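Local atomic coordinates of gamma-glutamyltransferase 1 Threonine peptidase. MEROPS family T03 (Pseudomonas nitroreducens, PDB entry 7D9E), a protein that transfers the gamma-glutamyl group of glutathione and related compounds to amino acids and peptides, or to water. Residues 3-17 against 76-90. Residues are numbered along the deposited sequence; the frame is centred on the assembly and turned at random.
Sequences HFSIVDKDGNAVSNT and PSIVTRDGHVSLVLG
Val88 sets its two methyls between the strands of the facing hairpin: CG2 lies 3.6 Å from Val7 CG2 and also touches Ala13 CB, while CG1 packs on Ser5 and on Ser15 CB. Ala13 CB meets Val85 CG2, and Ile78 CD1 comes to 4.0 Å from Ala13 CB. At the other end Pro76 lays its ring against Thr17, with CB 3.4 Å from Thr17 OG1.

Most of the polar contacts gather round His3. Its ring, swung anti to the backbone N (chi1 -179°), lies flat over the Gly90 backbone, which has no side chain in the way. Two bonds fix the ring's rotation: His3 NE2 donates nearly in plane to Ser5 OG (3.0 Å), also hydrogen-bonded to Gln168 O, and His3 ND1 pairs with Thr17 OG1 at 2.7 Å. Ser15 OG faces two carbonyl oxygens, Ser77 O at 3.2 Å and Leu89 O at 3.1 Å. Near the turns, one water bridges Gly11 O and Val85 N.

Two antiparallel hairpins stack face to face, as in the sandwiched sheets of Ntn hydrolases. Thr17 touches the nucleophile Thr1, strand 168-173 extends the sheet beside 84-90, helix 97-109 backs Leu87 and Leu89, and strands of the partner chain continue both sheets.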
loop_
_atom_site.group_PDB
_atom_site.type_symbol
_atom_site.label_atom_id
_atom_site.label_comp_id
_atom_site.label_asym_id
_atom_site.label_seq_id
_atom_site.Cartn_x
_atom_site.Cartn_y
_atom_site.Cartn_z
ATOM N N HIS B 3 0.461 -4.986 -4.147
ATOM C CA HIS B 3 -0.849 -4.620 -4.625
ATOM C C HIS B 3 -1.267 -5.602 -5.708
ATOM O O HIS B 3 -0.452 -6.002 -6.540
ATOM C CB HIS B 3 -0.827 -3.200 -5.254
ATOM C CG HIS B 3 -2.169 -2.777 -5.735
ATOM N ND1 HIS B 3 -3.130 -2.272 -4.889
ATOM C CD2 HIS B 3 -2.741 -2.853 -6.960
ATOM C CE1 HIS B 3 -4.247 -2.075 -5.566
ATOM N NE2 HIS B 3 -4.031 -2.415 -6.830
ATOM N N PHE B 4 -2.563 -5.910 -5.764
ATOM C CA PHE B 4 -3.126 -6.596 -6.923
ATOM C C PHE B 4 -4.469 -5.980 -7.284
ATOM O O PHE B 4 -5.162 -5.377 -6.451
ATOM C CB PHE B 4 -3.229 -8.118 -6.718
ATOM C CG PHE B 4 -4.115 -8.555 -5.594
ATOM C CD1 PHE B 4 -5.489 -8.701 -5.774
ATOM C CD2 PHE B 4 -3.584 -8.872 -4.366
ATOM C CE1 PHE B 4 -6.299 -9.136 -4.759
ATOM C CE2 PHE B 4 -4.401 -9.296 -3.328
ATOM C CZ PHE B 4 -5.744 -9.427 -3.524
ATOM N N SER B 5 -4.818 -6.146 -8.567
ATOM C CA SER B 5 -6.032 -5.595 -9.166
ATOM C C SER B 5 -6.755 -6.711 -9.897
ATOM O O SER B 5 -6.119 -7.499 -10.615
ATOM C CB SER B 5 -5.637 -4.503 -10.161
ATOM O OG SER B 5 -5.076 -3.372 -9.477
ATOM N N ILE B 6 -8.088 -6.772 -9.738
ATOM C CA ILE B 6 -8.909 -7.798 -10.372
ATOM C C ILE B 6 -10.193 -7.164 -10.886
ATOM O O ILE B 6 -10.798 -6.320 -10.219
ATOM C CB ILE B 6 -9.250 -8.956 -9.413
ATOM C CG1 ILE B 6 -7.962 -9.673 -8.968
ATOM C CG2 ILE B 6 -10.175 -9.951 -10.041
ATOM C CD1 ILE B 6 -8.133 -10.555 -7.750
ATOM N N VAL B 7 -10.611 -7.587 -12.071
ATOM C CA VAL B 7 -11.916 -7.248 -12.628
ATOM C C VAL B 7 -12.540 -8.552 -13.105
ATOM O O VAL B 7 -11.869 -9.353 -13.762
ATOM C CB VAL B 7 -11.806 -6.245 -13.795
ATOM C CG1 VAL B 7 -13.183 -5.953 -14.404
ATOM C CG2 VAL B 7 -11.165 -4.955 -13.316
ATOM N N ASP B 8 -13.825 -8.770 -12.799
ATOM C CA ASP B 8 -14.518 -9.953 -13.289
ATOM C C ASP B 8 -15.392 -9.582 -14.484
ATOM O O ASP B 8 -15.556 -8.409 -14.816
ATOM C CB ASP B 8 -15.274 -10.674 -12.161
ATOM C CG ASP B 8 -16.508 -9.927 -11.667
ATOM O OD1 ASP B 8 -17.100 -9.121 -12.406
ATOM O OD2 ASP B 8 -16.872 -10.149 -10.498
ATOM N N LYS B 9 -15.923 -10.608 -15.157
ATOM C CA LYS B 9 -16.652 -10.393 -16.398
ATOM C C LYS B 9 -17.974 -9.669 -16.187
ATOM O O LYS B 9 -18.600 -9.258 -17.170
ATOM C CB LYS B 9 -16.886 -11.724 -17.120
ATOM C CG LYS B 9 -17.705 -12.749 -16.346
ATOM C CD LYS B 9 -17.836 -14.048 -17.141
ATOM N N ASP B 10 -18.411 -9.501 -14.943
ATOM C CA ASP B 10 -19.587 -8.704 -14.618
ATOM C C ASP B 10 -19.232 -7.243 -14.349
ATOM O O ASP B 10 -20.108 -6.458 -13.970
ATOM C CB ASP B 10 -20.288 -9.290 -13.392
ATOM C CG ASP B 10 -20.878 -10.664 -13.662
ATOM O OD1 ASP B 10 -21.001 -11.037 -14.844
ATOM O OD2 ASP B 10 -21.187 -11.385 -12.683
ATOM N N GLY B 11 -17.976 -6.863 -14.547
ATOM C CA GLY B 11 -17.551 -5.506 -14.279
ATOM C C GLY B 11 -17.305 -5.175 -12.822
ATOM O O GLY B 11 -17.084 -4.004 -12.499
ATOM N N ASN B 12 -17.327 -6.158 -11.929
ATOM C CA ASN B 12 -16.928 -5.903 -10.554
ATOM C C ASN B 12 -15.411 -5.818 -10.480
ATOM O O ASN B 12 -14.692 -6.490 -11.221
ATOM C CB ASN B 12 -17.385 -7.045 -9.658
ATOM C CG ASN B 12 -18.857 -7.269 -9.701
ATOM O OD1 ASN B 12 -19.651 -6.316 -9.691
ATOM N ND2 ASN B 12 -19.253 -8.534 -9.834
ATOM N N ALA B 13 -14.924 -4.991 -9.568
ATOM C CA ALA B 13 -13.497 -4.751 -9.456
ATOM C C ALA B 13 -13.064 -4.773 -8.003
ATOM O O ALA B 13 -13.782 -4.332 -7.109
ATOM C CB ALA B 13 -13.116 -3.402 -10.088
ATOM N N VAL B 14 -11.856 -5.282 -7.780
ATOM C CA VAL B 14 -11.182 -5.229 -6.488
ATOM C C VAL B 14 -9.781 -4.668 -6.699
ATOM O O VAL B 14 -9.037 -5.141 -7.571
ATOM C CB VAL B 14 -11.102 -6.613 -5.811
ATOM C CG1 VAL B 14 -10.196 -6.544 -4.556
ATOM C CG2 VAL B 14 -12.472 -7.140 -5.452
ATOM N N SER B 15 -9.412 -3.679 -5.879
ATOM C CA SER B 15 -8.063 -3.144 -5.825
ATOM C C SER B 15 -7.596 -3.310 -4.388
ATOM O O SER B 15 -8.184 -2.724 -3.484
ATOM C CB SER B 15 -8.114 -1.667 -6.218
ATOM O OG SER B 15 -6.840 -1.192 -6.584
ATOM N N ASN B 16 -6.563 -4.124 -4.178
ATOM C CA ASN B 16 -6.178 -4.511 -2.822
ATOM C C ASN B 16 -4.703 -4.243 -2.591
ATOM O O ASN B 16 -3.854 -4.826 -3.276
ATOM C CB ASN B 16 -6.454 -5.993 -2.600
ATOM C CG ASN B 16 -6.292 -6.379 -1.178
ATOM O OD1 ASN B 16 -7.186 -6.169 -0.376
ATOM N ND2 ASN B 16 -5.119 -6.904 -0.838
ATOM N N THR B 17 -4.401 -3.393 -1.599
ATOM C CA THR B 17 -3.029 -3.112 -1.193
ATOM C C THR B 17 -2.884 -3.618 0.231
ATOM O O THR B 17 -3.687 -3.263 1.101
ATOM C CB THR B 17 -2.716 -1.601 -1.225
ATOM O OG1 THR B 17 -3.097 -1.025 -2.484
ATOM C CG2 THR B 17 -1.241 -1.384 -1.060
ATOM N N PRO B 76 -5.208 1.963 -2.743
ATOM C CA PRO B 76 -5.852 1.135 -3.772
ATOM C C PRO B 76 -6.989 1.923 -4.397
ATOM O O PRO B 76 -7.803 2.521 -3.697
ATOM C CB PRO B 76 -6.369 -0.074 -2.998
ATOM C CG PRO B 76 -6.453 0.405 -1.541
ATOM C CD PRO B 76 -5.345 1.392 -1.392
ATOM N N SER B 77 -7.022 1.955 -5.724
ATOM C CA SER B 77 -7.878 2.887 -6.431
ATOM C C SER B 77 -8.628 2.215 -7.569
ATOM O O SER B 77 -8.144 1.267 -8.197
ATOM C CB SER B 77 -6.979 3.980 -7.044
ATOM O OG SER B 77 -6.366 4.794 -6.040
ATOM N N ILE B 78 -9.809 2.764 -7.846
ATOM C CA ILE B 78 -10.646 2.364 -8.971
ATOM C C ILE B 78 -11.181 3.637 -9.615
ATOM O O ILE B 78 -11.830 4.453 -8.954
ATOM C CB ILE B 78 -11.819 1.462 -8.546
ATOM C CG1 ILE B 78 -11.293 0.224 -7.815
ATOM C CG2 ILE B 78 -12.675 1.084 -9.773
ATOM C CD1 ILE B 78 -12.424 -0.664 -7.294
ATOM N N VAL B 79 -10.921 3.809 -10.906
ATOM C CA VAL B 79 -11.516 4.897 -11.661
ATOM C C VAL B 79 -12.714 4.351 -12.416
ATOM O O VAL B 79 -12.651 3.258 -13.001
ATOM C CB VAL B 79 -10.531 5.545 -12.657
ATOM C CG1 VAL B 79 -11.155 6.788 -13.264
ATOM C CG2 VAL B 79 -9.231 5.862 -11.971
ATOM N N THR B 80 -13.796 5.114 -12.429
ATOM C CA THR B 80 -14.999 4.777 -13.171
ATOM C C THR B 80 -15.373 5.933 -14.088
ATOM O O THR B 80 -14.930 7.073 -13.912
ATOM C CB THR B 80 -16.160 4.465 -12.212
ATOM O OG1 THR B 80 -16.584 5.666 -11.561
ATOM C CG2 THR B 80 -15.737 3.454 -11.185
ATOM N N ARG B 81 -16.205 5.619 -15.081
ATOM C CA ARG B 81 -16.819 6.620 -15.940
ATOM C C ARG B 81 -18.193 6.080 -16.308
ATOM O O ARG B 81 -18.303 4.940 -16.764
ATOM C CB ARG B 81 -15.963 6.858 -17.188
ATOM C CG ARG B 81 -16.375 8.057 -18.002
ATOM C CD ARG B 81 -15.423 8.304 -19.161
ATOM N NE ARG B 81 -15.862 9.487 -19.882
ATOM C CZ ARG B 81 -15.440 10.726 -19.646
ATOM N NH1 ARG B 81 -14.527 10.975 -18.728
ATOM N NH2 ARG B 81 -15.941 11.728 -20.357
ATOM N N ASP B 82 -19.233 6.873 -16.057
ATOM C CA ASP B 82 -20.613 6.490 -16.368
ATOM C C ASP B 82 -21.060 5.232 -15.631
ATOM O O ASP B 82 -21.846 4.439 -16.161
ATOM C CB ASP B 82 -20.827 6.324 -17.876
ATOM C CG ASP B 82 -20.400 7.545 -18.660
ATOM O OD1 ASP B 82 -20.528 8.670 -18.132
ATOM O OD2 ASP B 82 -19.920 7.377 -19.795
ATOM N N GLY B 83 -20.581 5.031 -14.408
ATOM C CA GLY B 83 -21.003 3.888 -13.628
ATOM C C GLY B 83 -20.354 2.584 -14.016
ATOM O O GLY B 83 -20.817 1.517 -13.583
ATOM N N HIS B 84 -19.295 2.629 -14.814
ATOM C CA HIS B 84 -18.570 1.431 -15.189
ATOM C C HIS B 84 -17.095 1.622 -14.896
ATOM O O HIS B 84 -16.552 2.716 -15.056
ATOM C CB HIS B 84 -18.774 1.130 -16.664
ATOM C CG HIS B 84 -20.207 0.916 -17.023
ATOM N ND1 HIS B 84 -20.978 1.890 -17.618
ATOM C CD2 HIS B 84 -21.025 -0.143 -16.819
ATOM C CE1 HIS B 84 -22.204 1.430 -17.795
ATOM N NE2 HIS B 84 -22.261 0.200 -17.315
ATOM N N VAL B 85 -16.461 0.541 -14.451
ATOM C CA VAL B 85 -15.037 0.582 -14.174
ATOM C C VAL B 85 -14.279 0.891 -15.456
ATOM O O VAL B 85 -14.560 0.336 -16.523
ATOM C CB VAL B 85 -14.605 -0.768 -13.586
ATOM C CG1 VAL B 85 -13.101 -0.847 -13.473
ATOM C CG2 VAL B 85 -15.259 -0.974 -12.228
ATOM N N SER B 86 -13.297 1.772 -15.337
ATOM C CA SER B 86 -12.411 2.108 -16.441
ATOM C C SER B 86 -10.950 1.828 -16.130
ATOM O O SER B 86 -10.204 1.509 -17.056
ATOM C CB SER B 86 -12.565 3.580 -16.826
ATOM O OG SER B 86 -12.340 4.425 -15.720
ATOM N N LEU B 87 -10.519 1.923 -14.868
ATOM C CA LEU B 87 -9.121 1.683 -14.543
ATOM C C LEU B 87 -9.026 1.222 -13.105
ATOM O O LEU B 87 -9.655 1.815 -12.227
ATOM C CB LEU B 87 -8.298 2.963 -14.739
ATOM C CG LEU B 87 -6.773 2.810 -14.620
ATOM C CD1 LEU B 87 -6.238 2.005 -15.794
ATOM C CD2 LEU B 87 -6.108 4.183 -14.538
ATOM N N VAL B 88 -8.250 0.171 -12.863
ATOM C CA VAL B 88 -8.017 -0.345 -11.518
ATOM C C VAL B 88 -6.517 -0.346 -11.318
ATOM O O VAL B 88 -5.788 -0.843 -12.181
ATOM C CB VAL B 88 -8.573 -1.769 -11.360
ATOM C CG1 VAL B 88 -8.477 -2.211 -9.907
ATOM C CG2 VAL B 88 -10.031 -1.831 -11.820
ATOM N N LEU B 89 -6.055 0.251 -10.221
ATOM C CA LEU B 89 -4.619 0.348 -10.037
ATOM C C LEU B 89 -4.248 0.563 -8.578
ATOM O O LEU B 89 -5.046 1.018 -7.763
ATOM C CB LEU B 89 -3.984 1.442 -10.908
ATOM C CG LEU B 89 -4.138 2.909 -10.491
ATOM C CD1 LEU B 89 -3.240 3.800 -11.359
ATOM C CD2 LEU B 89 -5.560 3.398 -10.598
ATOM N N GLY B 90 -2.993 0.241 -8.290
ATOM C CA GLY B 90 -2.415 0.482 -6.981
ATOM C C GLY B 90 -0.971 0.051 -7.016
ATOM O O GLY B 90 -0.484 -0.486 -8.021
HETATM O O HOH W 1 -17.794 -2.057 -14.380
#